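PDB 6WPN: substrate-binding protein from Synechococcus sp., which probably binds an oligosaccharide or related sugar in the periplasm as the solute-binding component of a transport system. Local coordinates for residues 396-401 with 414-419; 220-225 with 408-413; 137-142 with 325-330. One frame throughout, in Å; residues are numbered along the deposited sequence.

Followed from the N terminus, the chain lays down strand 137-142 and then helix segment 220-225, and only afterwards reaches 325-330, which closes contact 3. Segment 396-401 comes next; 408-413 then closes contact 2 and 414-419 closes contact 1, a short hairpin loop. Contacts 2 and 3 each span more than 180 residues and cross, as do contacts 1 and 2; contacts 3 and 1 follow in series. Contacts 1 and 2 share helix 409-427 and touch, their centres about 9 Å apart. Contact 3 ties a helix to the mixed sheet on the opposite side of the chain's centre, its centre about 37 Å from that of contact 1.

Contact 1: residues 396-401 with 414-419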
loop_
_atom_site.group_PDB
_atom_site.type_symbol
_atom_site.label_atom_id
_atom_site.label_comp_id
_atom_site.label_asym_id
_atom_site.label_seq_id
_atom_site.Cartn_x
_atom_site.Cartn_y
_atom_site.Cartn_z
ATOM N N TYR A 396 14.857 -4.126 7.600
ATOM C CA TYR A 396 14.138 -3.865 8.845
ATOM C C TYR A 396 14.831 -4.519 10.039
ATOM O O TYR A 396 14.888 -3.934 11.128
ATOM C CB TYR A 396 12.691 -4.356 8.749
ATOM C CG TYR A 396 11.764 -3.495 7.912
ATOM C CD1 TYR A 396 12.260 -2.609 6.964
ATOM C CD2 TYR A 396 10.389 -3.547 8.101
ATOM C CE1 TYR A 396 11.413 -1.830 6.204
ATOM C CE2 TYR A 396 9.530 -2.767 7.354
ATOM C CZ TYR A 396 10.045 -1.907 6.407
ATOM O OH TYR A 396 9.191 -1.127 5.659
ATOM N N THR A 397 15.356 -5.735 9.857
ATOM C CA THR A 397 16.027 -6.434 10.952
ATOM C C THR A 397 17.292 -5.707 11.384
ATOM O O THR A 397 17.537 -5.531 12.583
ATOM C CB THR A 397 16.357 -7.871 10.547
ATOM O OG1 THR A 397 15.143 -8.599 10.324
ATOM C CG2 THR A 397 17.175 -8.557 11.635
ATOM N N GLN A 398 18.127 -5.306 10.423
ATOM C CA GLN A 398 19.363 -4.608 10.768
ATOM C C GLN A 398 19.073 -3.226 11.344
ATOM O O GLN A 398 19.712 -2.804 12.314
ATOM C CB GLN A 398 20.275 -4.503 9.543
ATOM C CG GLN A 398 20.805 -5.841 9.043
ATOM C CD GLN A 398 21.394 -6.695 10.154
ATOM O OE1 GLN A 398 22.137 -6.207 11.009
ATOM N NE2 GLN A 398 21.073 -7.984 10.139
ATOM N N LEU A 399 18.108 -2.509 10.766
ATOM C CA LEU A 399 17.743 -1.210 11.317
ATOM C C LEU A 399 17.244 -1.362 12.746
ATOM O O LEU A 399 17.548 -0.534 13.613
ATOM C CB LEU A 399 16.677 -0.549 10.443
ATOM C CG LEU A 399 16.156 0.813 10.912
ATOM C CD1 LEU A 399 17.292 1.811 11.025
ATOM C CD2 LEU A 399 15.094 1.335 9.967
ATOM N N GLN A 400 16.535 -2.456 13.018
ATOM C CA GLN A 400 16.029 -2.714 14.358
ATOM C C GLN A 400 17.164 -2.889 15.358
ATOM O O GLN A 400 17.088 -2.391 16.487
ATOM C CB GLN A 400 15.138 -3.949 14.317
ATOM C CG GLN A 400 14.282 -4.167 15.527
ATOM C CD GLN A 400 13.237 -5.236 15.274
ATOM O OE1 GLN A 400 12.663 -5.308 14.184
ATOM N NE2 GLN A 400 12.987 -6.075 16.277
ATOM N N ARG A 401 18.233 -3.580 14.957
ATOM C CA ARG A 401 19.391 -3.725 15.833
ATOM C C ARG A 401 20.043 -2.381 16.129
ATOM O O ARG A 401 20.574 -2.177 17.225
ATOM C CB ARG A 401 20.416 -4.669 15.206
ATOM C CG ARG A 401 19.920 -6.080 14.974
ATOM C CD ARG A 401 20.975 -6.878 14.245
ATOM N NE ARG A 401 22.125 -7.138 15.097
ATOM C CZ ARG A 401 23.308 -7.544 14.648
ATOM N NH1 ARG A 401 23.496 -7.714 13.348
ATOM N NH2 ARG A 401 24.300 -7.778 15.498
ATOM N N LEU A 414 26.027 -2.031 6.649
ATOM C CA LEU A 414 26.961 -3.029 6.142
ATOM C C LEU A 414 26.393 -4.433 6.284
ATOM O O LEU A 414 26.480 -5.241 5.351
ATOM C CB LEU A 414 28.299 -2.920 6.871
ATOM C CG LEU A 414 29.348 -3.812 6.219
ATOM C CD1 LEU A 414 29.733 -3.243 4.856
ATOM C CD2 LEU A 414 30.565 -4.010 7.113
ATOM N N GLU A 415 25.796 -4.739 7.438
ATOM C CA GLU A 415 25.217 -6.063 7.637
ATOM C C GLU A 415 24.088 -6.316 6.651
ATOM O O GLU A 415 23.995 -7.402 6.068
ATOM C CB GLU A 415 24.708 -6.210 9.072
ATOM C CG GLU A 415 25.788 -6.177 10.147
ATOM C CD GLU A 415 26.572 -7.469 10.241
ATOM O OE1 GLU A 415 26.178 -8.455 9.583
ATOM O OE2 GLU A 415 27.589 -7.495 10.969
ATOM N N ALA A 416 23.230 -5.318 6.433
ATOM C CA ALA A 416 22.157 -5.475 5.455
ATOM C C ALA A 416 22.714 -5.666 4.049
ATOM O O ALA A 416 22.253 -6.537 3.302
ATOM C CB ALA A 416 21.218 -4.271 5.506
ATOM N N GLU A 417 23.710 -4.864 3.673
ATOM C CA GLU A 417 24.300 -4.984 2.344
ATOM C C GLU A 417 24.899 -6.370 2.132
ATOM O O GLU A 417 24.695 -6.996 1.087
ATOM C CB GLU A 417 25.360 -3.900 2.143
ATOM C CG GLU A 417 26.143 -4.034 0.851
ATOM C CD GLU A 417 27.393 -3.174 0.833
ATOM O OE1 GLU A 417 28.149 -3.188 1.832
ATOM O OE2 GLU A 417 27.615 -2.478 -0.180
ATOM N N GLN A 418 25.644 -6.865 3.121
ATOM C CA GLN A 418 26.309 -8.155 2.974
ATOM C C GLN A 418 25.312 -9.309 2.996
ATOM O O GLN A 418 25.470 -10.283 2.253
ATOM C CB GLN A 418 27.354 -8.318 4.076
ATOM C CG GLN A 418 28.521 -7.356 3.936
ATOM C CD GLN A 418 29.383 -7.296 5.180
ATOM O OE1 GLN A 418 29.012 -7.817 6.232
ATOM N NE2 GLN A 418 30.547 -6.666 5.064
ATOM N N GLN A 419 24.275 -9.214 3.833
ATOM C CA GLN A 419 23.259 -10.260 3.867
ATOM C C GLN A 419 22.461 -10.311 2.569
ATOM O O GLN A 419 22.165 -11.399 2.063
ATOM C CB GLN A 419 22.336 -10.065 5.066
ATOM C CG GLN A 419 23.004 -10.377 6.390
ATOM C CD GLN A 419 22.023 -10.426 7.539
ATOM O OE1 GLN A 419 20.816 -10.267 7.345
ATOM N NE2 GLN A 419 22.532 -10.651 8.748
#
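Gln398 OE1 takes a hydrogen bond from Arg401 NH1 (3.1 Å) while leaning on the neighbouring helix at Glu415. The donor lies in the plane of the carbonyl and uses one lone pair, with a C=O...N angle of 127°; the N-H...O angle of 142° is less than straight, and OE1 sits tilted from the guanidinium plane. Donor and acceptor are one helical turn apart, and this bond helps to set the rotation of the Gln398 amide where it meets the second helix.

The side chain of Gln398 carries most of the contact. Its CG stays beside the backbone N (chi1 -66°), and a bend at chi2 turns the amide along the second helix, toward Glu415 and Gln419. CG rests 3.6 Å from Ala416 N, against the backbone at the point where the two helices come nearest. Further out, the amide lies against the aliphatic stem of Glu415, with Gln398 OE1 3.2 Å from Glu415 CB. The nitrogen end of the Gln398 amide faces Gln419, which reaches in from the opposite direction with the two amides almost perpendicular. Gln398 NE2 and Gln419 NE2 approach to 3.3 Å, but both are donors and do not bond.

At the margin, Arg401 NH1 passes 4.2 Å from Glu415 CG. The opposite charges may attract mildly, but Arg401 NH1 and Glu415 OE1, 4.7 Å apart, make no salt bridge.

No hydrogen bond spans the two segments. Their axes run nearly antiparallel, 9.1 Å apart, and the small Ala416 is consistent with the close approach; its side chain also touches Ile394, further back on helix 388-403. Two consecutive helices, 388-403 and 409-427, paired this way across a short loop make an alpha-alpha hairpin in the C-terminal part of the chain.

Contact 2: residues 220-225 with 408-413; sequences AGRKAF and SSDQAV
This is an apolar helix-to-helix contact, made where the first turns of helix 409-427 pack against helix 219-233, well away from the centre of the chain. Phe225 and Val413 form its heart. Methyl CG2 of Val413 sits over one face of the Phe225 ring, 3.7 Å from the centroid and displaced toward the rim, in a CH-pi contact. It comes nearest at Phe225 CG, 3.4 Å away. With Val413 CG1 anti to the backbone N (chi1 178°), the other methyl, CG2, is the one turned onto the ring. Ala412 adds its CB, 3.7 Å from Phe225 CE2, so consecutive residues of one helix hold the same ring.

Toward the surface the contact becomes polar and looser. Asp410 OD1 lies 3.8 Å from Arg222 CD, the two side chains crossing at a slant, and no salt bridge forms. The guanidinium of Arg222 instead has a partner in Asn217, to which NH1 gives a hydrogen bond. The start of helix 409-427 is secured by Ser408, an N-cap whose OG accepts from Gln411 N (3.1 Å).

Helix 388-403 packs against both Phe225 and Ala412: its Ile395 and Leu399 touch Phe225, and its Gln398 and Ala402 touch Ala412. Phe200 of helix 195-202 meets the Phe225 ring steeply, so three other helices, 195-202, 388-403 and 409-427, meet this phenylalanine.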
loop_
_atom_site.group_PDB
_atom_site.type_symbol
_atom_site.label_atom_id
_atom_site.label_comp_id
_atom_site.label_asym_id
_atom_site.label_seq_id
_atom_site.Cartn_x
_atom_site.Cartn_y
_atom_site.Cartn_z
ATOM N N ALA A 220 22.906 8.297 0.562
ATOM C CA ALA A 220 21.471 8.355 0.813
ATOM C C ALA A 220 21.038 7.267 1.785
ATOM O O ALA A 220 20.274 7.527 2.721
ATOM C CB ALA A 220 20.706 8.238 -0.505
ATOM N N GLY A 221 21.517 6.038 1.577
ATOM C CA GLY A 221 21.129 4.942 2.451
ATOM C C GLY A 221 21.646 5.097 3.869
ATOM O O GLY A 221 20.914 4.856 4.835
ATOM N N ARG A 222 22.909 5.500 4.019
ATOM C CA ARG A 222 23.444 5.728 5.356
ATOM C C ARG A 222 22.708 6.868 6.046
ATOM O O ARG A 222 22.431 6.805 7.250
ATOM C CB ARG A 222 24.941 6.026 5.277
ATOM C CG ARG A 222 25.767 4.881 4.720
ATOM C CD ARG A 222 27.255 5.152 4.847
ATOM N NE ARG A 222 27.728 6.145 3.887
ATOM C CZ ARG A 222 28.110 5.865 2.642
ATOM N NH1 ARG A 222 28.071 4.617 2.196
ATOM N NH2 ARG A 222 28.530 6.836 1.842
ATOM N N LYS A 223 22.367 7.912 5.292
ATOM C CA LYS A 223 21.594 9.013 5.851
ATOM C C LYS A 223 20.211 8.538 6.279
ATOM O O LYS A 223 19.705 8.942 7.334
ATOM C CB LYS A 223 21.516 10.149 4.830
ATOM C CG LYS A 223 20.756 11.384 5.264
ATOM C CD LYS A 223 20.825 12.440 4.165
ATOM C CE LYS A 223 19.827 13.565 4.376
ATOM N NZ LYS A 223 19.899 14.567 3.268
ATOM N N ALA A 224 19.595 7.662 5.483
ATOM C CA ALA A 224 18.271 7.147 5.817
ATOM C C ALA A 224 18.317 6.240 7.041
ATOM O O ALA A 224 17.416 6.290 7.887
ATOM C CB ALA A 224 17.682 6.403 4.620
ATOM N N PHE A 225 19.331 5.374 7.132
ATOM C CA PHE A 225 19.488 4.534 8.318
ATOM C C PHE A 225 19.687 5.379 9.569
ATOM O O PHE A 225 19.075 5.122 10.612
ATOM C CB PHE A 225 20.667 3.572 8.144
ATOM C CG PHE A 225 20.278 2.210 7.633
ATOM C CD1 PHE A 225 20.010 2.002 6.291
ATOM C CD2 PHE A 225 20.176 1.137 8.505
ATOM C CE1 PHE A 225 19.654 0.742 5.827
ATOM C CE2 PHE A 225 19.815 -0.117 8.048
ATOM C CZ PHE A 225 19.555 -0.313 6.708
ATOM N N SER A 408 25.772 0.177 15.547
ATOM C CA SER A 408 25.649 1.504 14.969
ATOM C C SER A 408 24.837 1.453 13.674
ATOM O O SER A 408 24.588 0.385 13.103
ATOM C CB SER A 408 27.022 2.100 14.688
ATOM O OG SER A 408 27.588 1.491 13.549
ATOM N N SER A 409 24.432 2.642 13.209
ATOM C CA SER A 409 23.658 2.751 11.973
ATOM C C SER A 409 24.445 2.234 10.775
ATOM O O SER A 409 23.921 1.463 9.963
ATOM C CB SER A 409 23.256 4.208 11.735
ATOM O OG SER A 409 22.557 4.748 12.840
ATOM N N ASP A 410 25.702 2.669 10.637
ATOM C CA ASP A 410 26.538 2.187 9.543
ATOM C C ASP A 410 26.771 0.691 9.651
ATOM O O ASP A 410 26.888 0.004 8.630
ATOM C CB ASP A 410 27.873 2.932 9.507
ATOM C CG ASP A 410 27.706 4.413 9.230
ATOM O OD1 ASP A 410 26.677 4.791 8.628
ATOM O OD2 ASP A 410 28.615 5.195 9.591
ATOM N N GLN A 411 26.866 0.178 10.878
ATOM C CA GLN A 411 27.009 -1.259 11.068
ATOM C C GLN A 411 25.782 -1.991 10.537
ATOM O O GLN A 411 25.901 -3.057 9.929
ATOM C CB GLN A 411 27.212 -1.557 12.554
ATOM C CG GLN A 411 27.748 -2.934 12.868
ATOM C CD GLN A 411 29.202 -3.079 12.477
ATOM O OE1 GLN A 411 29.923 -2.087 12.351
ATOM N NE2 GLN A 411 29.650 -4.320 12.298
ATOM N N ALA A 412 24.595 -1.415 10.737
ATOM C CA ALA A 412 23.384 -2.011 10.177
ATOM C C ALA A 412 23.418 -2.002 8.654
ATOM O O ALA A 412 23.055 -2.992 8.009
ATOM C CB ALA A 412 22.147 -1.271 10.693
ATOM N N VAL A 413 23.855 -0.884 8.067
ATOM C CA VAL A 413 23.949 -0.770 6.613
ATOM C C VAL A 413 24.848 -1.859 6.052
ATOM O O VAL A 413 24.498 -2.540 5.081
ATOM C CB VAL A 413 24.458 0.628 6.220
ATOM C CG1 VAL A 413 24.613 0.730 4.714
ATOM C CG2 VAL A 413 23.514 1.695 6.744
#

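Contact 3: residues 137-142 with 325-330; sequences IPWYLT and TNQARF
Tyr140 and Phe330 make the tight part of the contact: Phe330 CE2 stands over one face of the tyrosine ring, 3.7 Å from Tyr140 CD1, with the ring planes at 52°. A chi1 of 68° sets the tyrosine ring between its own backbone N and carbonyl carbon, where its CD1 also lies over a face of the Trp139 indole.

The Trp139 side is looser. Its six-membered ring is slid away from Phe330, centroids 5.6 Å apart, and the indole edge only approaches the stem of Gln327, with Trp139 CD1 4.4 Å from Gln327 CG.

Gln327 OE1 and Trp139 O, both acceptors, come within 2.8 Å without bonding. Ser339 reconciles them, giving its backbone N-H to Gln327 OE1 while its OG bonds to Trp139 O; Gln327 NE2 is held by Thr322 O.

Tyr44 meets Phe330 edge-to-face, and Phe41 also reaches that ring, extending the aromatic cluster. Helix 324-334, nearly parallel to strand 137-142 here, thus packs on the mixed sheet through an aromatic cluster and the side chain of Gln327, a helix-on-sheet layer as found in the alpha/beta lobes of periplasmic binding proteins.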
loop_
_atom_site.group_PDB
_atom_site.type_symbol
_atom_site.label_atom_id
_atom_site.label_comp_id
_atom_site.label_asym_id
_atom_site.label_seq_id
_atom_site.Cartn_x
_atom_site.Cartn_y
_atom_site.Cartn_z
ATOM N N ILE A 137 -4.194 -7.381 -14.568
ATOM C CA ILE A 137 -5.118 -6.302 -14.896
ATOM C C ILE A 137 -5.223 -5.395 -13.676
ATOM O O ILE A 137 -5.432 -5.901 -12.563
ATOM C CB ILE A 137 -6.501 -6.850 -15.293
ATOM C CG1 ILE A 137 -6.408 -7.609 -16.616
ATOM C CG2 ILE A 137 -7.528 -5.725 -15.388
ATOM C CD1 ILE A 137 -7.635 -8.436 -16.927
ATOM N N PRO A 138 -5.072 -4.083 -13.827
ATOM C CA PRO A 138 -5.183 -3.198 -12.662
ATOM C C PRO A 138 -6.598 -3.198 -12.113
ATOM O O PRO A 138 -7.577 -3.214 -12.861
ATOM C CB PRO A 138 -4.799 -1.818 -13.216
ATOM C CG PRO A 138 -4.118 -2.091 -14.508
ATOM C CD PRO A 138 -4.717 -3.348 -15.048
ATOM N N TRP A 139 -6.694 -3.188 -10.787
ATOM C CA TRP A 139 -7.986 -3.121 -10.123
ATOM C C TRP A 139 -8.134 -1.747 -9.481
ATOM O O TRP A 139 -8.334 -0.754 -10.182
ATOM C CB TRP A 139 -8.123 -4.247 -9.097
ATOM C CG TRP A 139 -9.506 -4.405 -8.552
ATOM C CD1 TRP A 139 -10.611 -3.679 -8.887
ATOM C CD2 TRP A 139 -9.925 -5.333 -7.547
ATOM N NE1 TRP A 139 -11.696 -4.103 -8.158
ATOM C CE2 TRP A 139 -11.300 -5.120 -7.329
ATOM C CE3 TRP A 139 -9.271 -6.330 -6.814
ATOM C CZ2 TRP A 139 -12.034 -5.866 -6.409
ATOM C CZ3 TRP A 139 -10.004 -7.073 -5.901
ATOM C CH2 TRP A 139 -11.369 -6.835 -5.706
ATOM N N TYR A 140 -8.053 -1.669 -8.161
ATOM C CA TYR A 140 -8.150 -0.398 -7.463
ATOM C C TYR A 140 -6.792 0.006 -6.899
ATOM O O TYR A 140 -5.812 -0.741 -6.954
ATOM C CB TYR A 140 -9.186 -0.466 -6.339
ATOM C CG TYR A 140 -8.799 -1.368 -5.192
ATOM C CD1 TYR A 140 -9.043 -2.731 -5.242
ATOM C CD2 TYR A 140 -8.207 -0.850 -4.048
ATOM C CE1 TYR A 140 -8.702 -3.554 -4.189
ATOM C CE2 TYR A 140 -7.858 -1.670 -2.989
ATOM C CZ TYR A 140 -8.110 -3.015 -3.066
ATOM O OH TYR A 140 -7.768 -3.828 -2.013
ATOM N N LEU A 141 -6.747 1.218 -6.354
ATOM C CA LEU A 141 -5.518 1.743 -5.781
ATOM C C LEU A 141 -5.854 2.721 -4.663
ATOM O O LEU A 141 -6.942 3.299 -4.616
ATOM C CB LEU A 141 -4.633 2.373 -6.863
ATOM C CG LEU A 141 -5.213 3.568 -7.608
ATOM C CD1 LEU A 141 -5.080 4.831 -6.804
ATOM C CD2 LEU A 141 -4.485 3.705 -8.943
ATOM N N THR A 142 -4.901 2.880 -3.747
ATOM C CA THR A 142 -5.052 3.739 -2.583
ATOM C C THR A 142 -3.885 4.704 -2.506
ATOM O O THR A 142 -2.729 4.299 -2.670
ATOM C CB THR A 142 -5.096 2.935 -1.273
ATOM O OG1 THR A 142 -3.818 2.334 -1.047
ATOM C CG2 THR A 142 -6.112 1.824 -1.344
ATOM N N THR A 325 -18.492 0.304 -14.276
ATOM C CA THR A 325 -19.572 0.318 -13.296
ATOM C C THR A 325 -19.120 -0.279 -11.971
ATOM O O THR A 325 -19.380 0.286 -10.902
ATOM C CB THR A 325 -20.775 -0.457 -13.830
ATOM O OG1 THR A 325 -21.219 0.127 -15.060
ATOM C CG2 THR A 325 -21.911 -0.444 -12.813
ATOM N N ASN A 326 -18.448 -1.431 -12.019
ATOM C CA ASN A 326 -18.049 -2.094 -10.781
ATOM C C ASN A 326 -16.943 -1.327 -10.064
ATOM O O ASN A 326 -16.942 -1.241 -8.830
ATOM C CB ASN A 326 -17.619 -3.534 -11.066
ATOM C CG ASN A 326 -18.772 -4.406 -11.551
ATOM O OD1 ASN A 326 -19.901 -4.284 -11.074
ATOM N ND2 ASN A 326 -18.485 -5.306 -12.488
ATOM N N GLN A 327 -15.992 -0.760 -10.811
ATOM C CA GLN A 327 -14.920 -0.011 -10.165
ATOM C C GLN A 327 -15.440 1.274 -9.537
ATOM O O GLN A 327 -15.019 1.647 -8.437
ATOM C CB GLN A 327 -13.805 0.288 -11.166
ATOM C CG GLN A 327 -12.852 -0.876 -11.377
ATOM C CD GLN A 327 -11.458 -0.427 -11.755
ATOM O OE1 GLN A 327 -10.784 0.249 -10.979
ATOM N NE2 GLN A 327 -11.014 -0.798 -12.955
ATOM N N ALA A 328 -16.368 1.958 -10.212
ATOM C CA ALA A 328 -16.968 3.153 -9.629
ATOM C C ALA A 328 -17.707 2.813 -8.343
ATOM O O ALA A 328 -17.558 3.499 -7.325
ATOM C CB ALA A 328 -17.906 3.819 -10.637
ATOM N N ARG A 329 -18.499 1.739 -8.371
ATOM C CA ARG A 329 -19.241 1.326 -7.186
ATOM C C ARG A 329 -18.304 0.943 -6.048
ATOM O O ARG A 329 -18.562 1.276 -4.885
ATOM C CB ARG A 329 -20.165 0.162 -7.538
ATOM C CG ARG A 329 -21.028 -0.315 -6.389
ATOM C CD ARG A 329 -22.017 -1.370 -6.850
ATOM N NE ARG A 329 -22.704 -1.981 -5.717
ATOM C CZ ARG A 329 -23.410 -3.106 -5.788
ATOM N NH1 ARG A 329 -23.995 -3.589 -4.701
ATOM N NH2 ARG A 329 -23.526 -3.747 -6.944
ATOM N N PHE A 330 -17.212 0.240 -6.359
ATOM C CA PHE A 330 -16.254 -0.099 -5.313
ATOM C C PHE A 330 -15.523 1.138 -4.813
ATOM O O PHE A 330 -15.211 1.227 -3.622
ATOM C CB PHE A 330 -15.259 -1.156 -5.810
ATOM C CG PHE A 330 -14.340 -1.676 -4.731
ATOM C CD1 PHE A 330 -14.786 -2.628 -3.824
ATOM C CD2 PHE A 330 -13.026 -1.236 -4.640
ATOM C CE1 PHE A 330 -13.951 -3.114 -2.830
ATOM C CE2 PHE A 330 -12.181 -1.723 -3.650
ATOM C CZ PHE A 330 -12.648 -2.663 -2.740
#